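Local atomic coordinates of cytochrome P450 (Novosphingobium aromaticivorans, PDB entry 3OFT), a protein that belongs to the cytochrome P450 family of haem-thiolate proteins, holding an iron protoporphyrin in a largely helical fold. Residues Leu236-Leu248 against Val377-Leu390. Numbering follows the deposited sequence.
Sequences LDTVAAMIGMVAL and VTMKGGNVGACTAL. With HEM (protoporphyrin IX containing Fe), chain D; HX2 ((2R,5R)-hexane-2,5-diol), chain E.
Leu248 drives its forked end into a tight apolar pocket built by Val377, Met379, Cys387 and Leu390. CG anti to the backbone N (chi1 172°) carries the fork toward the hairpin, where the two methyls find different partners: CD1 lies against Leu390 CD1 at 3.7 Å and meets Val377 tip to tip, while CD2 rests 3.6 Å from Met379 CE and also touches the Cys387 sulfur. The Met379 chain, extended beyond CG, crosses the leucine at about a right angle. Leu390 CD2 sits 3.4 Å from Gly244 O, one turn before Leu248, and also touches Ala247 CB; Leu371 of strand 369-371 and Phe136 close round this end. The helix is the long central one of the P450 fold, identifiable as helix I, running past the haem, and its partner is a beta hairpin, strand 378-380 paired antiparallel with strand 386-394, carrying a classic bulge where Thr388 and Ala389 both face Thr378. Midway, Ala241 CB packs 3.8 Å from Ala386 CB, and a water bridges the backbones, donating to Ala241 O at 2.8 Å and accepting from Cys387 N at 2.9 Å. The contact opens to solvent at Asp237, although Val384 beside it is buried: Val384 CG1 lies against Asp237 O and Ala241 CB, while CG2 meets the carboxylate, 3.5 Å from Asp237 OD2. Thr238 turns its side chain to the haem, its CB 3.5 Å from C3B, and Asn383 borders the bound (2R,5R)-hexane-2,5-diol.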
loop_
_atom_site.group_PDB
_atom_site.type_symbol
_atom_site.label_atom_id
_atom_site.label_comp_id
_atom_site.label_asym_id
_atom_site.label_seq_id
_atom_site.Cartn_x
_atom_site.Cartn_y
_atom_site.Cartn_z
ATOM N N LEU A 236 -6.046 -3.364 1.117
ATOM C CA LEU A 236 -7.178 -2.536 0.652
ATOM C C LEU A 236 -6.759 -1.173 0.096
ATOM O O LEU A 236 -6.804 -0.975 -1.121
ATOM C CB LEU A 236 -8.261 -2.370 1.710
ATOM C CG LEU A 236 -9.158 -3.586 2.013
ATOM C CD1 LEU A 236 -10.231 -3.185 3.019
ATOM C CD2 LEU A 236 -9.776 -4.263 0.761
ATOM N N ASP A 237 -6.328 -0.248 0.940
ATOM C CA ASP A 237 -6.013 1.105 0.436
ATOM C C ASP A 237 -4.786 1.106 -0.464
ATOM O O ASP A 237 -4.713 1.904 -1.388
ATOM C CB ASP A 237 -5.829 2.132 1.563
ATOM C CG ASP A 237 -4.778 1.729 2.602
ATOM O OD1 ASP A 237 -4.113 0.682 2.447
ATOM O OD2 ASP A 237 -4.630 2.460 3.631
ATOM N N THR A 238 -3.808 0.235 -0.187
ATOM C CA THR A 238 -2.563 0.215 -1.003
ATOM C C THR A 238 -2.867 -0.204 -2.450
ATOM O O THR A 238 -2.385 0.426 -3.407
ATOM C CB THR A 238 -1.560 -0.803 -0.444
ATOM O OG1 THR A 238 -2.260 -2.037 -0.220
ATOM C CG2 THR A 238 -0.930 -0.298 0.878
ATOM N N VAL A 239 -3.684 -1.252 -2.602
ATOM C CA VAL A 239 -4.026 -1.768 -3.926
ATOM C C VAL A 239 -4.948 -0.772 -4.643
ATOM O O VAL A 239 -4.734 -0.475 -5.810
ATOM C CB VAL A 239 -4.608 -3.185 -3.887
ATOM C CG1 VAL A 239 -5.104 -3.640 -5.288
ATOM C CG2 VAL A 239 -3.495 -4.176 -3.410
ATOM N N ALA A 240 -5.900 -0.190 -3.917
ATOM C CA ALA A 240 -6.724 0.823 -4.510
ATOM C C ALA A 240 -5.862 1.981 -5.059
ATOM O O ALA A 240 -6.116 2.488 -6.171
ATOM C CB ALA A 240 -7.766 1.322 -3.480
ATOM N N ALA A 241 -4.869 2.406 -4.285
ATOM C CA ALA A 241 -4.043 3.553 -4.663
ATOM C C ALA A 241 -3.220 3.230 -5.903
ATOM O O ALA A 241 -3.170 4.023 -6.840
ATOM C CB ALA A 241 -3.114 3.968 -3.528
ATOM N N MET A 242 -2.618 2.053 -5.912
ATOM C CA MET A 242 -1.747 1.659 -7.019
ATOM C C MET A 242 -2.558 1.495 -8.318
ATOM O O MET A 242 -2.112 1.946 -9.385
ATOM C CB MET A 242 -0.979 0.370 -6.687
ATOM C CG MET A 242 0.089 -0.026 -7.796
ATOM S SD MET A 242 1.296 1.253 -8.230
ATOM C CE MET A 242 2.334 1.201 -6.734
ATOM N N ILE A 243 -3.722 0.849 -8.217
ATOM C CA ILE A 243 -4.568 0.627 -9.399
ATOM C C ILE A 243 -5.003 1.974 -9.958
ATOM O O ILE A 243 -4.995 2.168 -11.180
ATOM C CB ILE A 243 -5.801 -0.314 -9.117
ATOM C CG1 ILE A 243 -5.366 -1.771 -8.849
ATOM C CG2 ILE A 243 -6.880 -0.284 -10.239
ATOM C CD1 ILE A 243 -4.475 -2.389 -9.871
ATOM N N GLY A 244 -5.386 2.892 -9.063
ATOM C CA GLY A 244 -5.734 4.269 -9.507
ATOM C C GLY A 244 -4.582 4.972 -10.230
ATOM O O GLY A 244 -4.803 5.619 -11.273
ATOM N N MET A 245 -3.354 4.827 -9.709
ATOM C CA MET A 245 -2.200 5.492 -10.304
ATOM C C MET A 245 -1.888 4.885 -11.685
ATOM O O MET A 245 -1.506 5.597 -12.633
ATOM C CB MET A 245 -0.974 5.315 -9.409
ATOM C CG MET A 245 -0.947 6.210 -8.169
ATOM S SD MET A 245 -1.289 7.952 -8.488
ATOM C CE MET A 245 -0.435 8.333 -9.988
ATOM N N VAL A 246 -2.027 3.561 -11.765
ATOM C CA VAL A 246 -1.846 2.843 -13.048
ATOM C C VAL A 246 -2.869 3.304 -14.094
ATOM O O VAL A 246 -2.519 3.566 -15.274
ATOM C CB VAL A 246 -1.887 1.333 -12.842
ATOM C CG1 VAL A 246 -1.971 0.648 -14.238
ATOM C CG2 VAL A 246 -0.579 0.891 -12.081
ATOM N N ALA A 247 -4.121 3.413 -13.680
ATOM C CA ALA A 247 -5.162 3.913 -14.613
ATOM C C ALA A 247 -4.924 5.367 -15.022
ATOM O O ALA A 247 -5.159 5.717 -16.185
ATOM C CB ALA A 247 -6.587 3.763 -14.022
ATOM N N LEU A 248 -4.519 6.192 -14.061
ATOM C CA LEU A 248 -4.219 7.618 -14.307
ATOM C C LEU A 248 -3.079 7.711 -15.346
ATOM O O LEU A 248 -3.200 8.440 -16.344
ATOM C CB LEU A 248 -3.814 8.326 -13.018
ATOM C CG LEU A 248 -3.293 9.765 -13.190
ATOM C CD1 LEU A 248 -4.338 10.646 -13.966
ATOM C CD2 LEU A 248 -3.006 10.349 -11.804
ATOM N N VAL A 377 -8.439 15.802 -11.958
ATOM C CA VAL A 377 -7.824 14.734 -11.192
ATOM C C VAL A 377 -7.367 15.344 -9.858
ATOM O O VAL A 377 -6.636 16.352 -9.857
ATOM C CB VAL A 377 -6.575 14.184 -11.919
ATOM C CG1 VAL A 377 -5.772 13.201 -10.990
ATOM C CG2 VAL A 377 -6.976 13.503 -13.241
ATOM N N THR A 378 -7.808 14.761 -8.739
ATOM C CA THR A 378 -7.375 15.243 -7.417
ATOM C C THR A 378 -6.755 14.073 -6.658
ATOM O O THR A 378 -7.082 12.918 -6.924
ATOM C CB THR A 378 -8.558 15.859 -6.581
ATOM O OG1 THR A 378 -9.648 14.931 -6.525
ATOM C CG2 THR A 378 -9.097 17.087 -7.265
ATOM N N MET A 379 -5.869 14.382 -5.717
ATOM C CA MET A 379 -5.146 13.371 -4.958
ATOM C C MET A 379 -5.201 13.746 -3.484
ATOM O O MET A 379 -5.556 14.878 -3.166
ATOM C CB MET A 379 -3.679 13.330 -5.417
ATOM C CG MET A 379 -3.511 12.961 -6.878
ATOM S SD MET A 379 -1.831 12.481 -7.262
ATOM C CE MET A 379 -1.791 12.403 -9.063
ATOM N N LYS A 380 -4.821 12.824 -2.600
ATOM C CA LYS A 380 -4.627 13.117 -1.187
ATOM C C LYS A 380 -3.302 12.537 -0.682
ATOM O O LYS A 380 -2.656 11.697 -1.360
ATOM C CB LYS A 380 -5.795 12.569 -0.352
ATOM C CG LYS A 380 -5.895 11.032 -0.391
ATOM C CD LYS A 380 -6.877 10.544 0.641
ATOM C CE LYS A 380 -7.459 9.206 0.253
ATOM N NZ LYS A 380 -6.705 8.118 0.870
ATOM N N GLY A 381 -2.890 12.986 0.510
ATOM C CA GLY A 381 -1.628 12.541 1.109
ATOM C C GLY A 381 -1.923 11.556 2.222
ATOM O O GLY A 381 -2.740 10.674 2.043
ATOM N N GLY A 382 -1.292 11.695 3.381
ATOM C CA GLY A 382 -1.418 10.638 4.438
ATOM C C GLY A 382 -0.441 9.485 4.216
ATOM O O GLY A 382 0.430 9.565 3.341
ATOM N N ASN A 383 -0.608 8.385 4.966
ATOM C CA ASN A 383 0.332 7.282 4.897
ATOM C C ASN A 383 0.232 6.514 3.592
ATOM O O ASN A 383 1.215 5.951 3.172
ATOM C CB ASN A 383 0.127 6.320 6.068
ATOM C CG ASN A 383 0.193 7.046 7.418
ATOM O OD1 ASN A 383 0.991 7.981 7.604
ATOM N ND2 ASN A 383 -0.710 6.668 8.338
ATOM N N VAL A 384 -0.939 6.499 2.954
ATOM C CA VAL A 384 -1.068 5.859 1.627
ATOM C C VAL A 384 -1.711 6.895 0.705
ATOM O O VAL A 384 -2.935 7.062 0.709
ATOM C CB VAL A 384 -1.960 4.589 1.676
ATOM C CG1 VAL A 384 -2.094 3.966 0.262
ATOM C CG2 VAL A 384 -1.407 3.552 2.666
ATOM N N GLY A 385 -0.881 7.622 -0.035
ATOM C CA GLY A 385 -1.334 8.645 -0.973
ATOM C C GLY A 385 -2.098 8.027 -2.124
ATOM O O GLY A 385 -1.865 6.869 -2.493
ATOM N N ALA A 386 -3.056 8.770 -2.666
ATOM C CA ALA A 386 -3.955 8.207 -3.663
ATOM C C ALA A 386 -4.692 9.286 -4.448
ATOM O O ALA A 386 -4.848 10.426 -3.963
ATOM C CB ALA A 386 -4.977 7.205 -3.000
ATOM N N CYS A 387 -5.107 8.936 -5.669
ATOM C CA CYS A 387 -6.155 9.694 -6.348
ATOM C C CYS A 387 -7.444 9.695 -5.524
ATOM O O CYS A 387 -7.844 8.655 -5.023
ATOM C CB CYS A 387 -6.428 9.076 -7.727
ATOM S SG CYS A 387 -5.117 9.348 -8.819
ATOM N N THR A 388 -8.095 10.850 -5.393
ATOM C CA THR A 388 -9.439 10.904 -4.804
ATOM C C THR A 388 -10.500 11.073 -5.891
ATOM O O THR A 388 -11.667 10.750 -5.660
ATOM C CB THR A 388 -9.541 12.045 -3.781
ATOM O OG1 THR A 388 -9.089 13.267 -4.381
ATOM C CG2 THR A 388 -8.656 11.731 -2.573
ATOM N N ALA A 389 -10.128 11.621 -7.047
ATOM C CA ALA A 389 -11.026 11.535 -8.223
ATOM C C ALA A 389 -10.228 11.335 -9.497
ATOM O O ALA A 389 -9.158 11.952 -9.717
ATOM C CB ALA A 389 -11.980 12.755 -8.357
ATOM N N LEU A 390 -10.751 10.439 -10.313
ATOM C CA LEU A 390 -10.178 10.129 -11.589
ATOM C C LEU A 390 -11.267 9.913 -12.635
ATOM O O LEU A 390 -11.692 8.801 -12.874
ATOM C CB LEU A 390 -9.256 8.891 -11.444
ATOM C CG LEU A 390 -8.530 8.362 -12.669
ATOM C CD1 LEU A 390 -7.759 9.495 -13.397
ATOM C CD2 LEU A 390 -7.595 7.209 -12.239
HETATM C CHA HEM D . 3.986 -4.556 4.445
HETATM C CHB HEM D . 3.197 -1.748 0.547
HETATM C CHC HEM D . -0.163 -4.859 -0.980
HETATM C CHD HEM D . -0.108 -7.011 3.318
HETATM C C1A HEM D . 4.097 -3.576 3.476
HETATM C C2A HEM D . 5.100 -2.538 3.474
HETATM C C3A HEM D . 4.912 -1.754 2.418
HETATM C C4A HEM D . 3.732 -2.251 1.707
HETATM C CMA HEM D . 5.759 -0.499 2.091
HETATM C CAA HEM D . 6.252 -2.392 4.511
HETATM C CBA HEM D . 5.696 -1.678 5.723
HETATM C CGA HEM D . 6.769 -1.384 6.761
HETATM O O1A HEM D . 6.400 -0.908 7.879
HETATM O O2A HEM D . 8.003 -1.596 6.537
HETATM C C1B HEM D . 2.218 -2.347 -0.235
HETATM C C2B HEM D . 1.781 -1.901 -1.533
HETATM C C3B HEM D . 0.847 -2.783 -1.942
HETATM C C4B HEM D . 0.686 -3.788 -0.909
HETATM C CMB HEM D . 2.330 -0.655 -2.251
HETATM C CAB HEM D . -0.010 -2.842 -3.210
HETATM C CBB HEM D . 0.023 -1.900 -4.170
HETATM C C1C HEM D . -0.482 -5.741 0.010
HETATM C C2C HEM D . -1.415 -6.857 -0.073
HETATM C C3C HEM D . -1.406 -7.430 1.163
HETATM C C4C HEM D . -0.419 -6.768 1.985
HETATM C CMC HEM D . -2.262 -7.224 -1.334
HETATM C CAC HEM D . -2.160 -8.669 1.706
HETATM C CBC HEM D . -3.365 -9.020 1.272
HETATM C C1D HEM D . 0.992 -6.587 3.989
HETATM C C2D HEM D . 1.380 -7.074 5.305
HETATM C C3D HEM D . 2.670 -6.340 5.621
HETATM C C4D HEM D . 2.932 -5.453 4.522
HETATM C CMD HEM D . 0.658 -8.168 6.169
HETATM C CAD HEM D . 3.488 -6.540 6.929
HETATM C CBD HEM D . 4.688 -7.422 6.543
HETATM C CGD HEM D . 5.592 -7.460 7.781
HETATM O O1D HEM D . 5.469 -6.622 8.698
HETATM O O2D HEM D . 6.496 -8.298 7.851
HETATM N NA HEM D . 3.281 -3.384 2.359
HETATM N NB HEM D . 1.559 -3.519 0.072
HETATM N NC HEM D . 0.131 -5.753 1.253
HETATM N ND HEM D . 1.909 -5.626 3.576
HETATM FE FE HEM D . 1.768 -4.618 1.783
HETATM C C1 HX2 E . 0.388 2.543 8.514
HETATM O O1 HX2 E . 1.959 4.091 7.455
HETATM C C2 HX2 E . 0.978 3.063 7.195
HETATM O O2 HX2 E . -0.051 -1.038 4.640
HETATM C C3 HX2 E . 1.527 1.961 6.285
HETATM C C4 HX2 E . 0.491 0.864 5.984
HETATM C C5 HX2 E . 0.876 0.033 4.752
HETATM C C6 HX2 E . 2.293 -0.552 4.918
HETATM O O HOH W 1 -4.827 6.307 -6.791
HETATM O O HOH W 2 0.201 -3.207 2.908
#